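PDB 1KCF: cruciform cutting endonuclease 1, mitochondrial, which resolves Holliday junctions as a homodimeric endonuclease, cutting four-way DNA junctions at the point of strand exchange after CT and TT sequences, and probably helps to maintain mitochondrial DNA. Local coordinates for residues Leu28-Val42 against Trp238-Cys252. Sequence-based numbering, arbitrary orientation.
Sequences LRRIVDSPIYPTSRV and WMRWQAQLKHYRNFC
Arg249 and the carbonyls of Ser34 and Pro35 give a worked example of how one long side chain can fasten an irregular linker to a helix. Extended from CG to NE, the arginine presents its guanidinium side-on: NE, at 3.0 Å, and NH2 both donate to Ser34 O, which lies in the guanidinium plane, and NH2 adds a weak bond to Pro35 O. The two nitrogens reach Ser34 O from the same face of its carbonyl plane, NH2 well above it at 3.3 Å. Ser34 OG, meanwhile, turns back to donate to Ile31 O at 2.7 Å, while Leu245 CD2 packs against the hydroxyl. A water extends the polar patch, accepting from Tyr37 N and Arg249 NH2 and donating to Gln242 OE1.

Packing is tight at both ends. At one, Cys252 SG fits between the branches of Ile31, 3.6 Å from CD1, and Cys252 CB meets Val32 CG2; Leu28 and Ile31 also touch Leu9 and Ile12 of helix 6-15. At the other, the indole of Trp238, its CG anti to the backbone N (chi1 -177°), turns its rim to the linker: CH2 lies 3.3 Å from Pro38 O at the ring edge, with Tyr37 CB alongside, while Val42 approaches obliquely and Val113 and Leu115 of strand 113-118 also touch the indole. The looser, solvent-facing side is at Pro35 and Ile36, both exposed, which give little beyond Pro35 O and a 3.8 Å contact of Ile36 CA with Arg249 NH2. Residues 28-33 of the SAP-region helix run at 127° to residues 238-252, and the linker follows the latter into strand 42-47, which carries the magnesium ligand Asp46 in the RNase H-like fold of the RuvC resolvase family.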
loop_
_atom_site.group_PDB
_atom_site.type_symbol
_atom_site.label_atom_id
_atom_site.label_comp_id
_atom_site.label_asym_id
_atom_site.label_seq_id
_atom_site.Cartn_x
_atom_site.Cartn_y
_atom_site.Cartn_z
ATOM N N LEU A 28 19.215 5.406 26.726
ATOM C CA LEU A 28 20.535 5.954 26.437
ATOM C C LEU A 28 21.015 5.494 25.070
ATOM O O LEU A 28 21.425 6.306 24.243
ATOM C CB LEU A 28 21.543 5.521 27.504
ATOM C CG LEU A 28 21.454 6.237 28.853
ATOM C CD1 LEU A 28 22.407 5.594 29.844
ATOM C CD2 LEU A 28 21.792 7.706 28.669
ATOM N N ARG A 29 20.952 4.187 24.839
ATOM C CA ARG A 29 21.388 3.599 23.578
ATOM C C ARG A 29 20.558 4.110 22.408
ATOM O O ARG A 29 21.088 4.373 21.330
ATOM C CB ARG A 29 21.301 2.075 23.654
ATOM N N ARG A 30 19.255 4.239 22.629
ATOM C CA ARG A 30 18.341 4.723 21.598
ATOM C C ARG A 30 18.752 6.120 21.141
ATOM O O ARG A 30 18.850 6.392 19.941
ATOM C CB ARG A 30 16.916 4.749 22.152
ATOM C CG ARG A 30 15.844 5.132 21.148
ATOM C CD ARG A 30 14.484 4.872 21.753
ATOM N NE ARG A 30 14.375 3.481 22.185
ATOM C CZ ARG A 30 13.583 3.056 23.163
ATOM N NH1 ARG A 30 12.820 3.914 23.824
ATOM N NH2 ARG A 30 13.554 1.768 23.476
ATOM N N ILE A 31 18.992 6.998 22.110
ATOM C CA ILE A 31 19.405 8.368 21.833
ATOM C C ILE A 31 20.741 8.375 21.094
ATOM O O ILE A 31 20.839 8.873 19.972
ATOM C CB ILE A 31 19.556 9.172 23.146
ATOM C CG1 ILE A 31 18.207 9.237 23.864
ATOM C CG2 ILE A 31 20.080 10.577 22.856
ATOM C CD1 ILE A 31 18.271 9.860 25.243
ATOM N N VAL A 32 21.761 7.811 21.731
ATOM C CA VAL A 32 23.103 7.759 21.161
ATOM C C VAL A 32 23.162 7.099 19.783
ATOM O O VAL A 32 23.937 7.511 18.917
ATOM C CB VAL A 32 24.067 6.995 22.107
ATOM C CG1 VAL A 32 25.454 6.901 21.484
ATOM C CG2 VAL A 32 24.136 7.696 23.456
ATOM N N ASP A 33 22.341 6.074 19.584
ATOM C CA ASP A 33 22.328 5.343 18.323
ATOM C C ASP A 33 21.327 5.851 17.293
ATOM O O ASP A 33 21.256 5.320 16.187
ATOM C CB ASP A 33 22.081 3.859 18.598
ATOM C CG ASP A 33 23.217 3.217 19.371
ATOM O OD1 ASP A 33 22.938 2.358 20.237
ATOM O OD2 ASP A 33 24.388 3.566 19.105
ATOM N N SER A 34 20.553 6.871 17.649
ATOM C CA SER A 34 19.578 7.437 16.719
ATOM C C SER A 34 20.303 7.820 15.431
ATOM O O SER A 34 21.313 8.518 15.466
ATOM C CB SER A 34 18.930 8.679 17.324
ATOM O OG SER A 34 19.912 9.668 17.579
ATOM N N PRO A 35 19.797 7.365 14.276
ATOM C CA PRO A 35 20.415 7.671 12.981
ATOM C C PRO A 35 20.499 9.167 12.689
ATOM O O PRO A 35 19.642 9.946 13.112
ATOM C CB PRO A 35 19.505 6.948 11.985
ATOM C CG PRO A 35 18.967 5.803 12.785
ATOM C CD PRO A 35 18.651 6.457 14.105
ATOM N N ILE A 36 21.536 9.559 11.959
ATOM C CA ILE A 36 21.732 10.953 11.587
ATOM C C ILE A 36 21.161 11.179 10.194
ATOM O O ILE A 36 21.599 10.558 9.223
ATOM C CB ILE A 36 23.229 11.324 11.581
ATOM C CG1 ILE A 36 23.442 12.647 10.837
ATOM C CG2 ILE A 36 24.037 10.206 10.945
ATOM C CD1 ILE A 36 22.832 13.846 11.524
ATOM N N TYR A 37 20.176 12.067 10.100
ATOM C CA TYR A 37 19.549 12.368 8.823
ATOM C C TYR A 37 19.782 13.825 8.449
ATOM O O TYR A 37 20.057 14.657 9.309
ATOM C CB TYR A 37 18.039 12.111 8.887
ATOM C CG TYR A 37 17.631 10.728 9.348
ATOM C CD1 TYR A 37 17.265 10.496 10.674
ATOM C CD2 TYR A 37 17.576 9.657 8.450
ATOM C CE1 TYR A 37 16.848 9.230 11.096
ATOM C CE2 TYR A 37 17.161 8.386 8.862
ATOM C CZ TYR A 37 16.797 8.183 10.183
ATOM O OH TYR A 37 16.376 6.933 10.596
ATOM N N PRO A 38 19.679 14.151 7.151
ATOM C CA PRO A 38 19.878 15.527 6.685
ATOM C C PRO A 38 18.712 16.383 7.176
ATOM O O PRO A 38 17.638 15.856 7.462
ATOM C CB PRO A 38 19.851 15.387 5.165
ATOM C CG PRO A 38 20.223 13.955 4.925
ATOM C CD PRO A 38 19.490 13.237 6.013
ATOM N N THR A 39 18.917 17.691 7.282
ATOM C CA THR A 39 17.846 18.584 7.709
ATOM C C THR A 39 17.566 19.630 6.642
ATOM O O THR A 39 16.972 20.661 6.921
ATOM C CB THR A 39 18.165 19.306 9.036
ATOM O OG1 THR A 39 19.453 19.925 8.953
ATOM C CG2 THR A 39 18.130 18.326 10.194
ATOM N N SER A 40 18.012 19.363 5.420
ATOM C CA SER A 40 17.764 20.263 4.307
ATOM C C SER A 40 16.828 19.526 3.354
ATOM O O SER A 40 16.854 18.298 3.279
ATOM C CB SER A 40 19.072 20.631 3.588
ATOM O OG SER A 40 19.696 19.489 3.018
ATOM N N ARG A 41 16.000 20.277 2.639
ATOM C CA ARG A 41 15.052 19.696 1.696
ATOM C C ARG A 41 14.244 18.579 2.362
ATOM O O ARG A 41 14.226 17.437 1.909
ATOM C CB ARG A 41 15.791 19.169 0.463
ATOM C CG ARG A 41 16.681 20.212 -0.214
ATOM C CD ARG A 41 17.235 19.708 -1.543
ATOM N NE ARG A 41 16.233 19.744 -2.609
ATOM C CZ ARG A 41 15.808 20.859 -3.199
ATOM N NH1 ARG A 41 16.297 22.035 -2.832
ATOM N NH2 ARG A 41 14.891 20.802 -4.154
ATOM N N VAL A 42 13.585 18.934 3.456
ATOM C CA VAL A 42 12.765 18.003 4.208
ATOM C C VAL A 42 11.311 18.150 3.764
ATOM O O VAL A 42 10.718 19.224 3.889
ATOM C CB VAL A 42 12.868 18.290 5.716
ATOM C CG1 VAL A 42 12.014 17.306 6.498
ATOM C CG2 VAL A 42 14.330 18.202 6.158
ATOM N N TRP A 238 10.177 17.558 13.415
ATOM C CA TRP A 238 11.215 16.575 13.139
ATOM C C TRP A 238 12.598 17.214 12.981
ATOM O O TRP A 238 13.609 16.661 13.417
ATOM C CB TRP A 238 10.870 15.802 11.868
ATOM C CG TRP A 238 11.844 14.719 11.545
ATOM C CD1 TRP A 238 11.845 13.444 12.033
ATOM C CD2 TRP A 238 12.962 14.815 10.662
ATOM N NE1 TRP A 238 12.895 12.735 11.499
ATOM C CE2 TRP A 238 13.601 13.556 10.651
ATOM C CE3 TRP A 238 13.493 15.842 9.872
ATOM C CZ2 TRP A 238 14.736 13.294 9.887
ATOM C CZ3 TRP A 238 14.627 15.584 9.108
ATOM C CH2 TRP A 238 15.234 14.317 9.123
ATOM N N MET A 239 12.645 18.372 12.339
ATOM C CA MET A 239 13.915 19.047 12.135
ATOM C C MET A 239 14.514 19.485 13.461
ATOM O O MET A 239 15.731 19.466 13.630
ATOM C CB MET A 239 13.728 20.245 11.210
ATOM C CG MET A 239 13.449 19.842 9.774
ATOM S SD MET A 239 12.774 21.191 8.792
ATOM C CE MET A 239 14.052 22.372 8.952
ATOM N N ARG A 240 13.662 19.868 14.406
ATOM C CA ARG A 240 14.146 20.290 15.708
ATOM C C ARG A 240 14.658 19.084 16.478
ATOM O O ARG A 240 15.627 19.196 17.230
ATOM C CB ARG A 240 13.044 21.005 16.498
ATOM C CG ARG A 240 12.561 22.294 15.839
ATOM C CD ARG A 240 11.654 23.105 16.763
ATOM N NE ARG A 240 12.409 23.814 17.794
ATOM C CZ ARG A 240 11.861 24.561 18.748
ATOM N NH1 ARG A 240 10.545 24.705 18.810
ATOM N NH2 ARG A 240 12.631 25.169 19.640
ATOM N N TRP A 241 14.020 17.928 16.288
ATOM C CA TRP A 241 14.465 16.718 16.973
ATOM C C TRP A 241 15.890 16.418 16.557
ATOM O O TRP A 241 16.741 16.117 17.392
ATOM C CB TRP A 241 13.601 15.505 16.617
ATOM C CG TRP A 241 12.174 15.602 17.036
ATOM C CD1 TRP A 241 11.652 16.428 17.985
ATOM C CD2 TRP A 241 11.079 14.834 16.521
ATOM N NE1 TRP A 241 10.298 16.226 18.094
ATOM C CE2 TRP A 241 9.917 15.254 17.207
ATOM C CE3 TRP A 241 10.963 13.831 15.549
ATOM C CZ2 TRP A 241 8.653 14.707 16.949
ATOM C CZ3 TRP A 241 9.703 13.286 15.292
ATOM C CH2 TRP A 241 8.568 13.728 15.991
ATOM N N GLN A 242 16.144 16.498 15.256
ATOM C CA GLN A 242 17.469 16.215 14.724
ATOM C C GLN A 242 18.492 17.197 15.282
ATOM O O GLN A 242 19.646 16.836 15.518
ATOM C CB GLN A 242 17.460 16.286 13.192
ATOM C CG GLN A 242 16.355 15.472 12.524
ATOM C CD GLN A 242 16.153 14.114 13.167
ATOM O OE1 GLN A 242 17.096 13.331 13.304
ATOM N NE2 GLN A 242 14.915 13.825 13.566
ATOM N N ALA A 243 18.068 18.439 15.486
ATOM C CA ALA A 243 18.950 19.463 16.026
ATOM C C ALA A 243 19.289 19.103 17.468
ATOM O O ALA A 243 20.455 19.110 17.863
ATOM C CB ALA A 243 18.273 20.829 15.970
ATOM N N GLN A 244 18.262 18.786 18.249
ATOM C CA GLN A 244 18.457 18.416 19.641
ATOM C C GLN A 244 19.309 17.165 19.763
ATOM O O GLN A 244 20.045 17.005 20.732
ATOM C CB GLN A 244 17.112 18.186 20.325
ATOM C CG GLN A 244 16.293 19.446 20.525
ATOM C CD GLN A 244 15.979 19.706 21.987
ATOM O OE1 GLN A 244 16.880 19.933 22.798
ATOM N NE2 GLN A 244 14.696 19.671 22.332
ATOM N N LEU A 245 19.207 16.273 18.784
ATOM C CA LEU A 245 19.988 15.043 18.812
ATOM C C LEU A 245 21.472 15.318 18.593
ATOM O O LEU A 245 22.327 14.598 19.110
ATOM C CB LEU A 245 19.479 14.054 17.758
ATOM C CG LEU A 245 18.267 13.206 18.163
ATOM C CD1 LEU A 245 17.801 12.383 16.977
ATOM C CD2 LEU A 245 18.639 12.297 19.331
ATOM N N LYS A 246 21.777 16.359 17.824
ATOM C CA LYS A 246 23.166 16.713 17.564
ATOM C C LYS A 246 23.808 17.141 18.877
ATOM O O LYS A 246 25.026 17.133 19.012
ATOM C CB LYS A 246 23.245 17.840 16.543
ATOM N N HIS A 247 22.974 17.509 19.844
ATOM C CA HIS A 247 23.448 17.929 21.155
ATOM C C HIS A 247 23.424 16.772 22.148
ATOM O O HIS A 247 24.404 16.523 22.850
ATOM C CB HIS A 247 22.568 19.054 21.709
ATOM C CG HIS A 247 22.661 20.338 20.943
ATOM N ND1 HIS A 247 22.490 20.404 19.576
ATOM C CD2 HIS A 247 22.868 21.611 21.356
ATOM C CE1 HIS A 247 22.587 21.661 19.182
ATOM N NE2 HIS A 247 22.816 22.414 20.244
ATOM N N TYR A 248 22.302 16.058 22.190
ATOM C CA TYR A 248 22.122 14.956 23.133
ATOM C C TYR A 248 22.852 13.640 22.889
ATOM O O TYR A 248 23.050 12.876 23.831
ATOM C CB TYR A 248 20.631 14.679 23.320
ATOM C CG TYR A 248 19.905 15.778 24.059
ATOM C CD1 TYR A 248 18.887 16.503 23.444
ATOM C CD2 TYR A 248 20.229 16.089 25.380
ATOM C CE1 TYR A 248 18.210 17.508 24.125
ATOM C CE2 TYR A 248 19.557 17.092 26.068
ATOM C CZ TYR A 248 18.548 17.795 25.435
ATOM O OH TYR A 248 17.858 18.777 26.115
ATOM N N ARG A 249 23.247 13.358 21.653
ATOM C CA ARG A 249 23.958 12.112 21.386
ATOM C C ARG A 249 25.240 12.046 22.207
ATOM O O ARG A 249 25.423 11.129 23.015
ATOM C CB ARG A 249 24.303 11.972 19.901
ATOM C CG ARG A 249 23.129 11.615 19.006
ATOM C CD ARG A 249 23.621 11.169 17.640
ATOM N NE ARG A 249 22.535 11.006 16.676
ATOM C CZ ARG A 249 21.944 12.009 16.032
ATOM N NH1 ARG A 249 22.332 13.259 16.246
ATOM N NH2 ARG A 249 20.966 11.761 15.170
ATOM N N ASN A 250 26.124 13.018 22.001
ATOM C CA ASN A 250 27.383 13.050 22.735
ATOM C C ASN A 250 27.160 13.197 24.225
ATOM O O ASN A 250 27.887 12.618 25.026
ATOM C CB ASN A 250 28.277 14.182 22.230
ATOM C CG ASN A 250 28.836 13.898 20.856
ATOM O OD1 ASN A 250 29.044 12.740 20.491
ATOM N ND2 ASN A 250 29.097 14.949 20.091
ATOM N N PHE A 251 26.146 13.963 24.601
ATOM C CA PHE A 251 25.846 14.166 26.010
ATOM C C PHE A 251 25.499 12.847 26.712
ATOM O O PHE A 251 25.977 12.576 27.817
ATOM C CB PHE A 251 24.688 15.155 26.161
ATOM C CG PHE A 251 24.293 15.406 27.583
ATOM C CD1 PHE A 251 25.134 16.109 28.436
ATOM C CD2 PHE A 251 23.104 14.899 28.084
ATOM C CE1 PHE A 251 24.795 16.303 29.766
ATOM C CE2 PHE A 251 22.756 15.086 29.410
ATOM C CZ PHE A 251 23.605 15.789 30.255
ATOM N N CYS A 252 24.668 12.031 26.069
ATOM C CA CYS A 252 24.251 10.754 26.643
ATOM C C CYS A 252 25.352 9.701 26.698
ATOM O O CYS A 252 25.289 8.783 27.511
ATOM C CB CYS A 252 23.047 10.197 25.882
ATOM S SG CYS A 252 21.517 11.094 26.188
HETATM O O HOH W 1 19.931 13.378 12.607
#